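Local coordinates for uncharacterized protein (Enterococcus faecalis, PDB 3D3Y), which is of unknown function but is related to the M16 family of metallopeptidases and may bind a metal ion, at residues N293-S305 / Q318-L332. Numbering follows the deposited sequence.
With EDO (1,2-ethanediol), chain G; ACT (acetate ion), chain C.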
ATOM      1  N   ASN A 293      19.553 -14.793 -16.307  1.00 33.24           N
ATOM      2  CA  ASN A 293      19.363 -15.758 -17.393  1.00 33.86           C
ATOM      3  C   ASN A 293      18.426 -15.304 -18.499  1.00 34.26           C
ATOM      4  O   ASN A 293      18.627 -15.666 -19.658  1.00 34.79           O
ATOM      5  CB  ASN A 293      18.887 -17.098 -16.822  1.00 34.00           C
ATOM      6  CG  ASN A 293      19.983 -17.805 -16.072  1.00 34.27           C
ATOM      7  OD1 ASN A 293      20.838 -18.423 -16.684  1.00 35.69           O
ATOM      8  ND2 ASN A 293      19.999 -17.664 -14.758  1.00 32.52           N
ATOM      9  N   VAL A 294      17.401 -14.532 -18.161  1.00 34.71           N
ATOM     10  CA  VAL A 294      16.491 -14.043 -19.208  1.00 35.06           C
ATOM     11  C   VAL A 294      16.969 -12.671 -19.708  1.00 35.48           C
ATOM     12  O   VAL A 294      17.051 -12.443 -20.901  1.00 35.68           O
ATOM     13  CB  VAL A 294      15.024 -13.948 -18.758  1.00 35.47           C
ATOM     14  CG1 VAL A 294      14.121 -13.677 -19.987  1.00 36.79           C
ATOM     15  CG2 VAL A 294      14.584 -15.208 -18.015  1.00 34.71           C
ATOM     16  N   ARG A 295      17.297 -11.769 -18.798  1.00 36.02           N
ATOM     17  CA  ARG A 295      17.811 -10.464 -19.206  1.00 36.58           C
ATOM     18  C   ARG A 295      19.265 -10.528 -19.697  1.00 37.14           C
ATOM     19  O   ARG A 295      19.560 -10.183 -20.842  1.00 36.73           O
ATOM     20  CB  ARG A 295      17.686  -9.482 -18.041  1.00 36.58           C
ATOM     21  CG  ARG A 295      18.184  -8.088 -18.379  1.00 39.72           C
ATOM     22  CD  ARG A 295      18.080  -7.213 -17.155  1.00 41.59           C
ATOM     23  NE  ARG A 295      18.547  -5.857 -17.445  1.00 45.35           N
ATOM     24  CZ  ARG A 295      18.032  -4.754 -16.899  1.00 45.97           C
ATOM     25  NH1 ARG A 295      17.016  -4.827 -16.025  1.00 44.69           N
ATOM     26  NH2 ARG A 295      18.524  -3.578 -17.241  1.00 46.72           N
ATOM     27  N   GLU A 296      20.178 -10.936 -18.817  1.00 37.22           N
ATOM     28  CA  GLU A 296      21.548 -11.206 -19.223  1.00 38.99           C
ATOM     29  C   GLU A 296      21.538 -12.579 -19.902  1.00 39.74           C
ATOM     30  O   GLU A 296      20.521 -13.292 -19.887  1.00 40.25           O
ATOM     31  CB  GLU A 296      22.491 -11.224 -18.015  1.00 38.58           C
ATOM     32  CG  GLU A 296      22.363  -9.989 -17.099  1.00 40.41           C
ATOM     33  CD  GLU A 296      23.144  -8.771 -17.611  1.00 42.68           C
ATOM     34  OE1 GLU A 296      24.021  -8.942 -18.466  1.00 45.47           O
ATOM     35  OE2 GLU A 296      22.902  -7.638 -17.141  1.00 45.11           O
ATOM     36  N   LYS A 297      22.664 -12.926 -20.502  1.00 40.18           N
ATOM     37  CA  LYS A 297      22.861 -14.221 -21.144  1.00 40.83           C
ATOM     38  C   LYS A 297      21.998 -14.409 -22.394  1.00 40.78           C
ATOM     39  O   LYS A 297      22.524 -14.326 -23.499  1.00 41.21           O
ATOM     40  CB  LYS A 297      22.742 -15.368 -20.132  1.00 41.12           C
ATOM     41  CG  LYS A 297      23.778 -15.230 -19.004  1.00 43.17           C
ATOM     42  CD  LYS A 297      23.977 -16.519 -18.242  1.00 47.81           C
ATOM     43  CE  LYS A 297      24.446 -16.245 -16.826  1.00 49.05           C
ATOM     44  NZ  LYS A 297      23.980 -17.368 -15.929  1.00 55.71           N
ATOM     45  N   GLU A 298      20.690 -14.612 -22.235  1.00 39.39           N
ATOM     46  CA  GLU A 298      19.838 -14.815 -23.411  1.00 39.39           C
ATOM     47  C   GLU A 298      19.438 -13.496 -24.075  1.00 37.89           C
ATOM     48  O   GLU A 298      19.037 -13.498 -25.227  1.00 37.30           O
ATOM     49  CB  GLU A 298      18.601 -15.666 -23.089  1.00 39.90           C
ATOM     50  CG  GLU A 298      18.902 -16.984 -22.391  1.00 44.33           C
ATOM     51  CD  GLU A 298      19.038 -18.178 -23.321  1.00 51.61           C
ATOM     52  OE1 GLU A 298      19.153 -17.994 -24.567  1.00 53.88           O
ATOM     53  OE2 GLU A 298      19.019 -19.317 -22.779  1.00 55.38           O
ATOM     54  N   HIS A 299      19.573 -12.379 -23.358  1.00 36.75           N
ATOM     55  CA  HIS A 299      19.209 -11.059 -23.870  1.00 36.17           C
ATOM     56  C   HIS A 299      17.770 -11.045 -24.457  1.00 35.43           C
ATOM     57  O   HIS A 299      17.525 -10.464 -25.514  1.00 33.86           O
ATOM     58  CB  HIS A 299      20.245 -10.537 -24.923  1.00 36.92           C
ATOM     59  CG  HIS A 299      21.691 -10.688 -24.506  1.00 39.20           C
ATOM     60  ND1 HIS A 299      22.193 -10.189 -23.315  1.00 42.06           N
ATOM     61  CD2 HIS A 299      22.742 -11.264 -25.139  1.00 41.77           C
ATOM     62  CE1 HIS A 299      23.485 -10.465 -23.231  1.00 43.14           C
ATOM     63  NE2 HIS A 299      23.843 -11.120 -24.324  1.00 40.98           N
ATOM     64  N   LEU A 300      16.823 -11.707 -23.793  1.00 34.81           N
ATOM     65  CA  LEU A 300      15.473 -11.742 -24.344  1.00 35.02           C
ATOM     66  C   LEU A 300      14.505 -10.819 -23.625  1.00 34.44           C
ATOM     67  O   LEU A 300      13.345 -10.686 -24.040  1.00 34.99           O
ATOM     68  CB  LEU A 300      14.908 -13.160 -24.390  1.00 36.15           C
ATOM     69  CG  LEU A 300      15.441 -14.087 -25.490  1.00 38.55           C
ATOM     70  CD1 LEU A 300      14.462 -15.221 -25.589  1.00 40.12           C
ATOM     71  CD2 LEU A 300      15.608 -13.390 -26.848  1.00 38.50           C
ATOM     72  N   ALA A 301      14.968 -10.169 -22.572  1.00 32.65           N
ATOM     73  CA  ALA A 301      14.128  -9.198 -21.890  1.00 32.08           C
ATOM     74  C   ALA A 301      14.948  -7.976 -21.560  1.00 31.43           C
ATOM     75  O   ALA A 301      16.128  -8.096 -21.222  1.00 30.47           O
ATOM     76  CB  ALA A 301      13.526  -9.814 -20.612  1.00 30.91           C
ATOM     77  N   TYR A 302      14.327  -6.811 -21.663  1.00 30.90           N
ATOM     78  CA  TYR A 302      14.955  -5.544 -21.254  1.00 30.46           C
ATOM     79  C   TYR A 302      14.997  -5.463 -19.747  1.00 31.63           C
ATOM     80  O   TYR A 302      15.899  -4.862 -19.179  1.00 31.67           O
ATOM     81  CB  TYR A 302      14.180  -4.372 -21.829  1.00 30.43           C
ATOM     82  CG  TYR A 302      14.220  -4.373 -23.315  1.00 29.24           C
ATOM     83  CD1 TYR A 302      15.320  -3.835 -23.994  1.00 28.29           C
ATOM     84  CD2 TYR A 302      13.188  -4.956 -24.067  1.00 32.47           C
ATOM     85  CE1 TYR A 302      15.383  -3.855 -25.367  1.00 29.58           C
ATOM     86  CE2 TYR A 302      13.257  -4.973 -25.477  1.00 29.59           C
ATOM     87  CZ  TYR A 302      14.368  -4.425 -26.099  1.00 29.08           C
ATOM     88  OH  TYR A 302      14.474  -4.411 -27.470  1.00 31.20           O
ATOM     89  N   TYR A 303      14.002  -6.080 -19.108  1.00 32.01           N
ATOM     90  CA  TYR A 303      13.995  -6.240 -17.668  1.00 32.44           C
ATOM     91  C   TYR A 303      13.113  -7.410 -17.327  1.00 32.48           C
ATOM     92  O   TYR A 303      12.181  -7.733 -18.077  1.00 31.46           O
ATOM     93  CB  TYR A 303      13.521  -4.950 -16.966  1.00 33.72           C
ATOM     94  CG  TYR A 303      12.088  -4.573 -17.277  1.00 34.31           C
ATOM     95  CD1 TYR A 303      11.021  -5.138 -16.564  1.00 35.90           C
ATOM     96  CD2 TYR A 303      11.802  -3.653 -18.285  1.00 35.20           C
ATOM     97  CE1 TYR A 303       9.700  -4.789 -16.855  1.00 35.09           C
ATOM     98  CE2 TYR A 303      10.506  -3.291 -18.581  1.00 36.04           C
ATOM     99  CZ  TYR A 303       9.463  -3.842 -17.883  1.00 34.96           C
ATOM    100  OH  TYR A 303       8.174  -3.463 -18.232  1.00 35.10           O
ATOM    101  N   ALA A 304      13.407  -8.062 -16.205  1.00 32.26           N
ATOM    102  CA  ALA A 304      12.609  -9.170 -15.743  1.00 33.98           C
ATOM    103  C   ALA A 304      12.675  -9.164 -14.224  1.00 35.15           C
ATOM    104  O   ALA A 304      13.754  -9.324 -13.679  1.00 35.37           O
ATOM    105  CB  ALA A 304      13.152 -10.486 -16.277  1.00 33.99           C
ATOM    106  N   SER A 305      11.560  -8.959 -13.527  1.00 34.67           N
ATOM    107  CA  SER A 305      11.681  -9.013 -12.070  1.00 35.72           C
ATOM    108  C   SER A 305      10.464  -9.603 -11.421  1.00 34.71           C
ATOM    109  O   SER A 305       9.427  -9.752 -12.059  1.00 34.93           O
ATOM    110  CB  SER A 305      11.986  -7.634 -11.497  1.00 36.12           C
ATOM    111  OG  SER A 305      10.879  -6.809 -11.668  1.00 40.09           O
ATOM    112  N   GLN A 318       7.269  -9.518 -13.952  1.00 32.18           N
ATOM    113  CA  GLN A 318       7.020  -8.500 -14.960  1.00 32.65           C
ATOM    114  C   GLN A 318       8.237  -8.383 -15.876  1.00 32.09           C
ATOM    115  O   GLN A 318       9.359  -8.281 -15.379  1.00 32.71           O
ATOM    116  CB  GLN A 318       6.790  -7.158 -14.264  1.00 33.10           C
ATOM    117  CG  GLN A 318       5.537  -7.122 -13.386  1.00 37.89           C
ATOM    118  CD  GLN A 318       5.395  -5.773 -12.722  1.00 43.11           C
ATOM    119  OE1 GLN A 318       5.465  -4.716 -13.379  1.00 42.64           O
ATOM    120  NE2 GLN A 318       5.233  -5.795 -11.410  1.00 43.98           N
ATOM    121  N   THR A 319       8.014  -8.402 -17.196  1.00 31.72           N
ATOM    122  CA  THR A 319       9.080  -8.251 -18.185  1.00 30.94           C
ATOM    123  C   THR A 319       8.714  -7.205 -19.251  1.00 30.67           C
ATOM    124  O   THR A 319       7.532  -6.986 -19.533  1.00 30.15           O
ATOM    125  CB  THR A 319       9.419  -9.621 -18.880  1.00 30.83           C
ATOM    126  OG1 THR A 319       8.372 -10.003 -19.775  1.00 32.85           O
ATOM    127  CG2 THR A 319       9.596 -10.775 -17.824  1.00 31.85           C
ATOM    128  N   GLY A 320       9.736  -6.565 -19.809  1.00 30.22           N
ATOM    129  CA  GLY A 320       9.637  -5.818 -21.080  1.00 29.15           C
ATOM    130  C   GLY A 320      10.437  -6.598 -22.105  1.00 30.13           C
ATOM    131  O   GLY A 320      11.609  -7.007 -21.845  1.00 29.48           O
ATOM    132  N   ILE A 321       9.825  -6.832 -23.265  1.00 29.95           N
ATOM    133  CA  ILE A 321      10.409  -7.714 -24.287  1.00 30.20           C
ATOM    134  C   ILE A 321      10.115  -7.171 -25.667  1.00 31.14           C
ATOM    135  O   ILE A 321       9.311  -6.237 -25.799  1.00 29.81           O
ATOM    136  CB  ILE A 321       9.874  -9.193 -24.193  1.00 30.31           C
ATOM    137  CG1 ILE A 321       8.383  -9.277 -24.541  1.00 31.64           C
ATOM    138  CG2 ILE A 321      10.149  -9.821 -22.765  1.00 29.36           C
ATOM    139  CD1 ILE A 321       7.853 -10.720 -24.727  1.00 30.78           C
ATOM    140  N   ASP A 322      10.800  -7.720 -26.674  1.00 30.58           N
ATOM    141  CA  ASP A 322      10.326  -7.635 -28.036  1.00 32.30           C
ATOM    142  C   ASP A 322       9.236  -8.700 -28.146  1.00 32.32           C
ATOM    143  O   ASP A 322       9.481  -9.876 -27.829  1.00 31.91           O
ATOM    144  CB  ASP A 322      11.454  -7.912 -29.035  1.00 32.21           C
ATOM    145  CG  ASP A 322      12.526  -6.812 -29.054  1.00 35.76           C
ATOM    146  OD1 ASP A 322      12.283  -5.672 -28.578  1.00 38.42           O
ATOM    147  OD2 ASP A 322      13.623  -7.094 -29.572  1.00 40.67           O
ATOM    148  N   GLY A 323       8.057  -8.293 -28.630  1.00 31.91           N
ATOM    149  CA  GLY A 323       6.837  -9.130 -28.554  1.00 32.35           C
ATOM    150  C   GLY A 323       7.020 -10.473 -29.248  1.00 32.23           C
ATOM    151  O   GLY A 323       6.421 -11.459 -28.842  1.00 32.39           O
ATOM    152  N   LYS A 324       7.870 -10.511 -30.274  1.00 32.92           N
ATOM    153  CA  LYS A 324       8.170 -11.761 -31.020  1.00 34.02           C
ATOM    154  C   LYS A 324       8.749 -12.899 -30.153  1.00 34.05           C
ATOM    155  O   LYS A 324       8.660 -14.076 -30.526  1.00 34.39           O
ATOM    156  CB  LYS A 324       9.059 -11.492 -32.251  1.00 33.48           C
ATOM    157  CG  LYS A 324      10.541 -11.293 -31.950  1.00 34.39           C
ATOM    158  CD  LYS A 324      11.442 -11.220 -33.219  1.00 37.03           C
ATOM    159  CE  LYS A 324      11.710 -12.608 -33.879  1.00 41.46           C
ATOM    160  NZ  LYS A 324      12.489 -12.524 -35.210  1.00 41.65           N
ATOM    161  N   ASN A 325       9.291 -12.553 -28.983  1.00 33.91           N
ATOM    162  CA  ASN A 325       9.962 -13.506 -28.094  1.00 33.15           C
ATOM    163  C   ASN A 325       9.072 -14.018 -26.941  1.00 32.94           C
ATOM    164  O   ASN A 325       9.569 -14.656 -26.003  1.00 31.92           O
ATOM    165  CB  ASN A 325      11.260 -12.880 -27.545  1.00 33.23           C
ATOM    166  CG  ASN A 325      12.309 -12.600 -28.632  1.00 35.94           C
ATOM    167  OD1 ASN A 325      12.542 -13.428 -29.509  1.00 40.12           O
ATOM    168  ND2 ASN A 325      12.978 -11.454 -28.542  1.00 34.61           N
ATOM    169  N   ARG A 326       7.759 -13.747 -27.020  1.00 32.62           N
ATOM    170  CA  ARG A 326       6.833 -14.064 -25.930  1.00 32.91           C
ATOM    171  C   ARG A 326       6.969 -15.508 -25.442  1.00 32.90           C
ATOM    172  O   ARG A 326       7.190 -15.758 -24.242  1.00 31.69           O
ATOM    173  CB  ARG A 326       5.390 -13.785 -26.351  1.00 32.88           C
ATOM    174  CG  ARG A 326       4.320 -14.325 -25.390  1.00 33.14           C
ATOM    175  CD  ARG A 326       2.954 -14.599 -26.090  1.00 34.61           C
ATOM    176  NE  ARG A 326       1.865 -14.736 -25.103  1.00 38.29           N
ATOM    177  CZ  ARG A 326       1.496 -15.877 -24.517  1.00 42.36           C
ATOM    178  NH1 ARG A 326       2.111 -17.022 -24.815  1.00 43.62           N
ATOM    179  NH2 ARG A 326       0.505 -15.881 -23.623  1.00 40.09           N
ATOM    180  N   ASN A 327       6.863 -16.456 -26.377  1.00 33.01           N
ATOM    181  CA  ASN A 327       6.864 -17.883 -26.011  1.00 33.77           C
ATOM    182  C   ASN A 327       8.217 -18.318 -25.498  1.00 33.17           C
ATOM    183  O   ASN A 327       8.301 -19.049 -24.514  1.00 32.30           O
ATOM    184  CB  ASN A 327       6.370 -18.755 -27.174  1.00 34.86           C
ATOM    185  CG  ASN A 327       4.926 -18.428 -27.567  1.00 39.18           C
ATOM    186  OD1 ASN A 327       4.065 -18.250 -26.710  1.00 43.94           O
ATOM    187  ND2 ASN A 327       4.669 -18.313 -28.872  1.00 45.21           N
ATOM    188  N   GLN A 328       9.289 -17.851 -26.126  1.00 32.84           N
ATOM    189  CA  GLN A 328      10.624 -18.180 -25.616  1.00 33.74           C
ATOM    190  C   GLN A 328      10.899 -17.600 -24.222  1.00 32.81           C
ATOM    191  O   GLN A 328      11.516 -18.265 -23.378  1.00 32.69           O
ATOM    192  CB  GLN A 328      11.713 -17.742 -26.583  1.00 33.81           C
ATOM    193  CG  GLN A 328      13.054 -18.319 -26.233  1.00 39.16           C
ATOM    194  CD  GLN A 328      14.071 -18.095 -27.308  1.00 43.44           C
ATOM    195  OE1 GLN A 328      13.745 -17.627 -28.413  1.00 44.69           O
ATOM    196  NE2 GLN A 328      15.336 -18.417 -26.996  1.00 46.42           N
ATOM    197  N   VAL A 329      10.453 -16.370 -23.970  1.00 31.24           N
ATOM    198  CA  VAL A 329      10.580 -15.804 -22.638  1.00 29.78           C
ATOM    199  C   VAL A 329       9.758 -16.632 -21.621  1.00 30.02           C
ATOM    200  O   VAL A 329      10.225 -16.891 -20.520  1.00 29.91           O
ATOM    201  CB  VAL A 329      10.163 -14.314 -22.585  1.00 30.22           C
ATOM    202  CG1 VAL A 329      10.131 -13.797 -21.116  1.00 30.54           C
ATOM    203  CG2 VAL A 329      11.119 -13.423 -23.435  1.00 28.88           C
ATOM    204  N   LEU A 330       8.554 -17.068 -21.976  1.00 29.60           N
ATOM    205  CA  LEU A 330       7.785 -17.871 -21.016  1.00 29.79           C
ATOM    206  C   LEU A 330       8.497 -19.177 -20.687  1.00 30.12           C
ATOM    207  O   LEU A 330       8.508 -19.600 -19.536  1.00 29.16           O
ATOM    208  CB  LEU A 330       6.391 -18.156 -21.542  1.00 29.61           C
ATOM    209  CG  LEU A 330       5.432 -16.989 -21.702  1.00 29.14           C
ATOM    210  CD1 LEU A 330       4.181 -17.531 -22.394  1.00 28.36           C
ATOM    211  CD2 LEU A 330       5.119 -16.417 -20.301  1.00 31.09           C
ATOM    212  N   ARG A 331       9.094 -19.816 -21.704  1.00 31.44           N
ATOM    213  CA  ARG A 331       9.858 -21.073 -21.484  1.00 32.62           C
ATOM    214  C   ARG A 331      11.098 -20.834 -20.592  1.00 31.40           C
ATOM    215  O   ARG A 331      11.380 -21.625 -19.690  1.00 29.83           O
ATOM    216  CB  ARG A 331      10.247 -21.742 -22.815  1.00 32.78           C
ATOM    217  CG  ARG A 331       9.011 -22.224 -23.634  1.00 35.50           C
ATOM    218  CD  ARG A 331       9.400 -23.023 -24.927  1.00 36.84           C
ATOM    219  NE  ARG A 331       9.893 -22.185 -26.032  1.00 44.49           N
ATOM    220  CZ  ARG A 331       9.151 -21.690 -27.034  1.00 47.31           C
ATOM    221  NH1 ARG A 331       7.838 -21.913 -27.109  1.00 50.54           N
ATOM    222  NH2 ARG A 331       9.728 -20.946 -27.973  1.00 46.94           N
ATOM    223  N   LEU A 332      11.808 -19.738 -20.832  1.00 30.80           N
ATOM    224  CA  LEU A 332      12.988 -19.416 -20.020  1.00 31.49           C
ATOM    225  C   LEU A 332      12.626 -19.196 -18.543  1.00 31.22           C
ATOM    226  O   LEU A 332      13.324 -19.675 -17.666  1.00 31.51           O
ATOM    227  CB  LEU A 332      13.712 -18.180 -20.567  1.00 32.22           C
ATOM    228  CG  LEU A 332      14.425 -18.315 -21.924  1.00 34.74           C
ATOM    229  CD1 LEU A 332      14.909 -16.954 -22.483  1.00 36.87           C
ATOM    230  CD2 LEU A 332      15.587 -19.309 -21.850  1.00 38.68           C
TER
HETATM  231  C1  EDO G 428      15.866  -7.744 -26.041  1.00 45.60           C
HETATM  232  O1  EDO G 428      15.235  -8.487 -27.089  1.00 43.18           O
HETATM  233  C2  EDO G 428      17.054  -7.039 -26.680  1.00 45.79           C
HETATM  234  O2  EDO G 428      17.923  -6.485 -25.674  1.00 48.51           O
HETATM  235  C   ACT C 424       7.867  -5.005 -29.792  1.00 37.32           C
HETATM  236  O   ACT C 424       7.869  -3.773 -29.575  1.00 39.14           O
HETATM  237  OXT ACT C 424       7.154  -5.717 -29.057  1.00 34.98           O
HETATM  238  CH3 ACT C 424       8.679  -5.575 -30.882  1.00 36.96           C
HETATM  239  O   HOH W   1      12.937  -9.544 -26.294  1.00 29.49           O
HETATM  240  O   HOH W   2       6.339  -5.067 -17.551  1.00 28.11           O
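With chi1 at 64°, Y303 carries its CG between its own backbone N and carbonyl carbon, and this swings the ring across the backbone of G320. The CH-pi geometry supports a face contact: G320 CA lies 4.0 Å from the centroid of the Y303 ring, 27° off the normal, and G320 N sits above the ring centre. K256 holds the phenol oxygen of Y303 from strand 255-262. In Y302, CG is instead anti to the carbonyl carbon; the ring turns its edge to the backbone of G320 and I321, and its OH end reaches D322. There Y302 OH donates to D322 OD1 at 2.8 Å, meeting the syn side of the carboxylate but 30° out of its plane. Y303 and G320 lie in an antiparallel beta hairpin, strands 303-309 and 314-321; Y302 and D322 sit just outside its open end. Strand 303-309 is an outermost strand of a five-stranded mixed sheet, consistent with the alpha/beta domains of M16 peptidases. The hairpin's register shows at S305 and Q318, a hydrogen-bonded pair with Q318 N 2.9 Å from S305 O and S305 N bonding back to Q318 O. Ahead of strand 303-309, L300 packs on helix 326-341: its CD1 lies 3.6 Å from L332 CD1 and 3.4 Å from Q328 CD, while V294 CG2 meets L332 CB at 4.0 Å. One water links L300 to the turn leading into the helix, donating to L300 O and accepting from D322 N and N325 ND2.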